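Putative NAD(P)H:FMN oxidoreductase (Porphyromonas gingivalis W83, PDB 3GE5) binds flavin mononucleotide and probably catalyses flavin-dependent oxidoreduction, with a reduced nicotinamide cofactor as the likely electron donor. Local coordinates at residues A111-G115 and A116-V120; C146-Q150 and A151-E155. One frame throughout, in Å; residues are numbered along the deposited sequence.

Contact 1: A111-G115 and A116-V120; sequences AWKRG and AGDSV. With EDO (1,2-ethanediol), chain H.
Arg114 and Gly117 pair through their backbones to form a short beta hairpin with a two-residue loop, closed by a type II' turn that runs from one to the other just ahead of helix 120-137. Gly115, at positive phi (62°), takes the first corner of that turn.

The backbone bonds come first. Arg114 and Gly117 are a hydrogen-bonded antiparallel pair: Gly117 N reaches Arg114 O at 2.9 Å, and Arg114 N returns a bond to Gly117 O. Beyond them Lys113 and Asp118 form the non-hydrogen-bonded pair, and Ser119 N donates to Trp112 O. A water bridges Gly115 O and Gly117 O.

Charged groups occupy the face of Lys113 and Asp118. The two side chains cross obliquely, with Lys113 NZ still 4.3 Å from Asp118 OD2, too far for a salt bridge; a water lies near both atoms, but its approach to NZ is too short for a bridge to be certain. Asp118 OD1 instead closes an Asx turn, receiving Val120 N from above the carboxylate plane at 3.0 Å. With chi1 at 68°, the carboxylate sits between its own backbone N and carbonyl carbon, within reach of that N-H at the helix start.

Apolar contact is slight: Ala111 CB meets Val120 CG2 at 3.6 Å. Trp112 CB lies 3.7 Å from Ser119 OG, which turns to Asp123, a residue of the flavin pocket.

On the opposite face Arg114 leads away from the hairpin to the second subunit, where NH1 bonds the carbonyls of Cys146 and Val166. A 1,2-ethanediol, probably from the crystallisation liquor, lies beside its guanidinium: NE donates to EDO O1 at 3.0 Å, and NH2 donates to EDO O2 in the guanidinium plane, also at 3.0 Å.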
loop_
_atom_site.group_PDB
_atom_site.type_symbol
_atom_site.label_atom_id
_atom_site.label_comp_id
_atom_site.label_asym_id
_atom_site.label_seq_id
_atom_site.Cartn_x
_atom_site.Cartn_y
_atom_site.Cartn_z
ATOM N N ALA A 111 6.997 14.628 4.237
ATOM C CA ALA A 111 5.733 13.940 4.431
ATOM C C ALA A 111 4.705 14.815 5.169
ATOM O O ALA A 111 5.058 15.561 6.088
ATOM C CB ALA A 111 5.968 12.616 5.222
ATOM N N TRP A 112 3.442 14.736 4.707
ATOM C CA TRP A 112 2.328 15.394 5.347
ATOM C C TRP A 112 2.242 15.087 6.834
ATOM O O TRP A 112 2.424 13.911 7.234
ATOM C CB TRP A 112 1.038 14.990 4.620
ATOM C CG TRP A 112 -0.191 15.628 5.182
ATOM C CD1 TRP A 112 -0.508 16.955 5.178
ATOM C CD2 TRP A 112 -1.296 14.954 5.824
ATOM N NE1 TRP A 112 -1.700 17.152 5.811
ATOM C CE2 TRP A 112 -2.218 15.946 6.205
ATOM C CE3 TRP A 112 -1.569 13.612 6.146
ATOM C CZ2 TRP A 112 -3.407 15.642 6.870
ATOM C CZ3 TRP A 112 -2.757 13.320 6.795
ATOM C CH2 TRP A 112 -3.658 14.327 7.149
ATOM N N LYS A 113 1.936 16.108 7.644
ATOM C CA LYS A 113 1.839 15.947 9.121
ATOM C C LYS A 113 0.415 15.651 9.529
ATOM O O LYS A 113 -0.537 16.246 8.993
ATOM C CB LYS A 113 2.262 17.209 9.866
ATOM C CG LYS A 113 3.604 17.829 9.427
ATOM C CD LYS A 113 4.727 16.840 9.456
ATOM C CE LYS A 113 6.020 17.568 9.260
ATOM N NZ LYS A 113 7.139 16.663 8.812
ATOM N N ARG A 114 0.271 14.739 10.488
ATOM C CA ARG A 114 -0.981 14.521 11.176
ATOM C C ARG A 114 -0.701 14.218 12.636
ATOM O O ARG A 114 0.129 13.363 12.967
ATOM C CB ARG A 114 -1.790 13.371 10.543
ATOM C CG ARG A 114 -3.147 13.147 11.215
ATOM C CD ARG A 114 -4.016 12.225 10.416
ATOM N NE ARG A 114 -3.475 10.867 10.424
ATOM C CZ ARG A 114 -4.106 9.796 9.922
ATOM N NH1 ARG A 114 -5.309 9.904 9.387
ATOM N NH2 ARG A 114 -3.522 8.611 9.994
ATOM N N GLY A 115 -1.426 14.910 13.509
ATOM C CA GLY A 115 -1.230 14.752 14.933
ATOM C C GLY A 115 0.204 15.169 15.251
ATOM O O GLY A 115 0.712 16.173 14.717
ATOM N N ALA A 116 0.892 14.305 15.978
ATOM C CA ALA A 116 2.308 14.529 16.255
ATOM C C ALA A 116 3.213 13.684 15.353
ATOM O O ALA A 116 4.404 13.584 15.601
ATOM C CB ALA A 116 2.613 14.225 17.762
ATOM N N GLY A 117 2.655 13.063 14.309
ATOM C CA GLY A 117 3.465 12.294 13.397
ATOM C C GLY A 117 3.284 12.749 11.966
ATOM O O GLY A 117 2.999 13.908 11.703
ATOM N N ASP A 118 3.495 11.816 11.048
ATOM C CA ASP A 118 3.442 12.111 9.619
ATOM C C ASP A 118 3.082 10.873 8.801
ATOM O O ASP A 118 2.955 9.763 9.344
ATOM C CB ASP A 118 4.741 12.787 9.125
ATOM C CG ASP A 118 5.948 11.893 9.146
ATOM O OD1 ASP A 118 5.819 10.672 9.041
ATOM O OD2 ASP A 118 7.075 12.427 9.302
ATOM N N SER A 119 2.929 11.082 7.489
ATOM C CA SER A 119 2.503 10.025 6.576
ATOM C C SER A 119 3.648 9.193 5.995
ATOM O O SER A 119 3.449 8.497 5.013
ATOM C CB SER A 119 1.648 10.591 5.454
ATOM O OG SER A 119 2.402 11.541 4.724
ATOM N N VAL A 120 4.844 9.255 6.564
ATOM C CA VAL A 120 5.967 8.456 5.999
ATOM C C VAL A 120 5.623 6.956 5.875
ATOM O O VAL A 120 5.781 6.389 4.799
ATOM C CB VAL A 120 7.296 8.628 6.793
ATOM C CG1 VAL A 120 8.214 7.378 6.607
ATOM C CG2 VAL A 120 8.015 9.943 6.393
HETATM C C1 EDO H . 0.177 10.022 11.831
HETATM O O1 EDO H . -1.158 10.433 12.260
HETATM C C2 EDO H . 0.123 9.035 10.692
HETATM O O2 EDO H . -0.799 7.960 10.935
HETATM O O HOH W 1 7.434 14.863 10.444
HETATM O O HOH W 2 3.359 16.215 13.289
#

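Contact 2: C146-Q150 and A151-E155; sequences CAFDQ and ALCSE. With FMN (flavin mononucleotide), chain C.
This is a local helix-start contact, in which Asp149 N-caps helix 150-156 at the end of the loop leaving strand 141-145. Asp149 OD1 accepts from Leu152 N at 3.0 Å, the N-H coming in from above the carboxylate plane. CG lies anti to the backbone N of Asp149 (chi1 -178°), which carries the carboxylate across the Leu152 side chain at about a right angle, with CG 3.3 Å from Leu152 CB. Helical backbone bonds follow: Cys153 N to Asp149 O is almost straight (173°), and Ser154 N binds Gln150 O.

On the inner side, the edge of the Phe148 ring meets Cys153 CB through CE2 at 4.2 Å, and the same ring packs on Ile168 of strand 163-172. CB of Gln150 points away from 151-155, and its NE2 hydrogen-bonds Pro165 O of that strand.

At the other end of the loop the backbone serves the flavin. Ala147 N donates to FMN O4 at 3.0 Å; Cys146 N reaches O4 at 3.3 Å and, weakly, N5, while Cys146 SG lies 3.8 Å from FMN C6. Backbone N-H groups directed at O4 and N5 of the isoalloxazine are characteristic of the nitroreductase flavin site.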
loop_
_atom_site.group_PDB
_atom_site.type_symbol
_atom_site.label_atom_id
_atom_site.label_comp_id
_atom_site.label_asym_id
_atom_site.label_seq_id
_atom_site.Cartn_x
_atom_site.Cartn_y
_atom_site.Cartn_z
ATOM N N CYS A 146 10.615 -5.751 6.527
ATOM C CA CYS A 146 10.726 -4.728 7.591
ATOM C C CYS A 146 11.573 -5.196 8.761
ATOM O O CYS A 146 11.977 -4.369 9.593
ATOM C CB CYS A 146 9.350 -4.354 8.074
ATOM S SG CYS A 146 8.423 -3.355 6.866
ATOM N N ALA A 147 11.916 -6.502 8.815
ATOM C CA ALA A 147 12.768 -7.004 9.903
ATOM C C ALA A 147 14.246 -6.794 9.541
ATOM O O ALA A 147 14.906 -7.704 9.079
ATOM C CB ALA A 147 12.470 -8.496 10.222
ATOM N N PHE A 148 14.742 -5.581 9.791
ATOM C CA PHE A 148 16.132 -5.232 9.564
ATOM C C PHE A 148 16.539 -4.099 10.482
ATOM O O PHE A 148 15.697 -3.409 11.010
ATOM C CB PHE A 148 16.435 -4.883 8.102
ATOM C CG PHE A 148 15.769 -3.632 7.583
ATOM C CD1 PHE A 148 14.496 -3.669 7.047
ATOM C CD2 PHE A 148 16.477 -2.412 7.547
ATOM C CE1 PHE A 148 13.860 -2.512 6.608
ATOM C CE2 PHE A 148 15.872 -1.282 7.065
ATOM C CZ PHE A 148 14.554 -1.330 6.595
ATOM N N ASP A 149 17.847 -3.963 10.682
ATOM C CA ASP A 149 18.419 -2.976 11.603
ATOM C C ASP A 149 18.443 -1.633 10.842
ATOM O O ASP A 149 19.309 -1.373 10.008
ATOM C CB ASP A 149 19.819 -3.422 12.034
ATOM C CG ASP A 149 20.463 -2.483 13.030
ATOM O OD1 ASP A 149 20.051 -1.289 13.080
ATOM O OD2 ASP A 149 21.406 -2.946 13.744
ATOM N N GLN A 150 17.444 -0.812 11.085
ATOM C CA GLN A 150 17.290 0.442 10.308
ATOM C C GLN A 150 18.443 1.424 10.543
ATOM O O GLN A 150 18.957 2.059 9.601
ATOM C CB GLN A 150 15.971 1.102 10.682
ATOM C CG GLN A 150 14.730 0.350 10.228
ATOM C CD GLN A 150 13.504 0.916 10.880
ATOM O OE1 GLN A 150 13.288 0.692 12.086
ATOM N NE2 GLN A 150 12.707 1.688 10.113
ATOM N N ALA A 151 18.843 1.563 11.803
ATOM C CA ALA A 151 19.937 2.474 12.124
ATOM C C ALA A 151 21.249 2.030 11.474
ATOM O O ALA A 151 22.024 2.863 11.036
ATOM C CB ALA A 151 20.062 2.688 13.659
ATOM N N LEU A 152 21.484 0.723 11.405
ATOM C CA LEU A 152 22.644 0.191 10.726
ATOM C C LEU A 152 22.587 0.478 9.211
ATOM O O LEU A 152 23.542 0.948 8.616
ATOM C CB LEU A 152 22.815 -1.314 10.981
ATOM C CG LEU A 152 24.020 -1.942 10.292
ATOM C CD1 LEU A 152 25.317 -1.196 10.632
ATOM C CD2 LEU A 152 24.113 -3.431 10.703
ATOM N N CYS A 153 21.439 0.220 8.604
ATOM C CA CYS A 153 21.186 0.580 7.211
ATOM C C CYS A 153 21.517 2.057 6.937
ATOM O O CYS A 153 22.257 2.379 6.008
ATOM C CB CYS A 153 19.742 0.265 6.865
ATOM S SG CYS A 153 19.384 0.544 5.118
ATOM N N SER A 154 21.016 2.936 7.816
ATOM C CA SER A 154 21.301 4.382 7.712
ATOM C C SER A 154 22.783 4.706 7.833
ATOM O O SER A 154 23.300 5.578 7.129
ATOM C CB SER A 154 20.527 5.183 8.756
ATOM O OG SER A 154 19.149 5.162 8.462
ATOM N N GLU A 155 23.460 4.032 8.755
ATOM C CA GLU A 155 24.904 4.213 8.895
ATOM C C GLU A 155 25.665 3.730 7.642
ATOM O O GLU A 155 26.531 4.434 7.135
ATOM C CB GLU A 155 25.372 3.509 10.169
ATOM C CG GLU A 155 26.835 3.633 10.455
ATOM C CD GLU A 155 27.322 5.027 10.771
ATOM O OE1 GLU A 155 26.561 5.863 11.298
ATOM O OE2 GLU A 155 28.532 5.245 10.536
HETATM N N1 FMN C . 8.710 -11.747 5.394
HETATM C C2 FMN C . 9.979 -11.996 5.827
HETATM O O2 FMN C . 10.491 -13.108 5.648
HETATM N N3 FMN C . 10.722 -11.024 6.485
HETATM C C4 FMN C . 10.210 -9.758 6.745
HETATM O O4 FMN C . 10.891 -8.888 7.371
HETATM C C4A FMN C . 8.915 -9.503 6.302
HETATM N N5 FMN C . 8.367 -8.265 6.579
HETATM C C5A FMN C . 7.155 -7.938 6.045
HETATM C C6 FMN C . 6.682 -6.639 6.250
HETATM C C7 FMN C . 5.466 -6.276 5.681
HETATM C C7M FMN C . 4.903 -4.902 5.889
HETATM C C8 FMN C . 4.752 -7.188 4.904
HETATM C C8M FMN C . 3.455 -6.806 4.269
HETATM C C9 FMN C . 5.207 -8.473 4.744
HETATM C C9A FMN C . 6.419 -8.875 5.289
HETATM N N10 FMN C . 6.916 -10.191 5.125
HETATM C C10 FMN C . 8.165 -10.483 5.613
HETATM C "C1'" FMN C . 6.230 -11.169 4.208
HETATM C "C2'" FMN C . 5.038 -11.746 4.967
HETATM O "O2'" FMN C . 5.490 -12.804 5.801
HETATM C "C3'" FMN C . 3.930 -12.228 4.024
HETATM O "O3'" FMN C . 3.528 -11.149 3.172
HETATM C "C4'" FMN C . 2.721 -12.837 4.757
HETATM O "O4'" FMN C . 3.059 -14.013 5.494
HETATM C "C5'" FMN C . 1.577 -13.202 3.804
HETATM O "O5'" FMN C . 2.041 -14.164 2.882
HETATM P P FMN C . 1.876 -13.931 1.338
HETATM O O1P FMN C . 2.691 -12.682 1.043
HETATM O O2P FMN C . 0.411 -13.735 0.996
HETATM O O3P FMN C . 2.557 -15.111 0.677
#

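Contacts 1 and 2 are both local turns leading into helices, and each mixes buried with exposed residues. Their centres lie 21 Å apart within one chain and the two do not touch, yet the dimer brings them together: Trp112 and Arg114 of one subunit pack on the 146-150 loop of the other. Contact 1 lies farther from the chain centre, and its hairpin relies on cross-strand backbone bonds and an Asx turn. Contact 2 lies nearer the centre, against strand 163-172, with its loop on the flavin. Carboxylates also differ in use: Asp118 takes the N-H two residues on, whereas Asp149 caps its helix through the N-H three residues on.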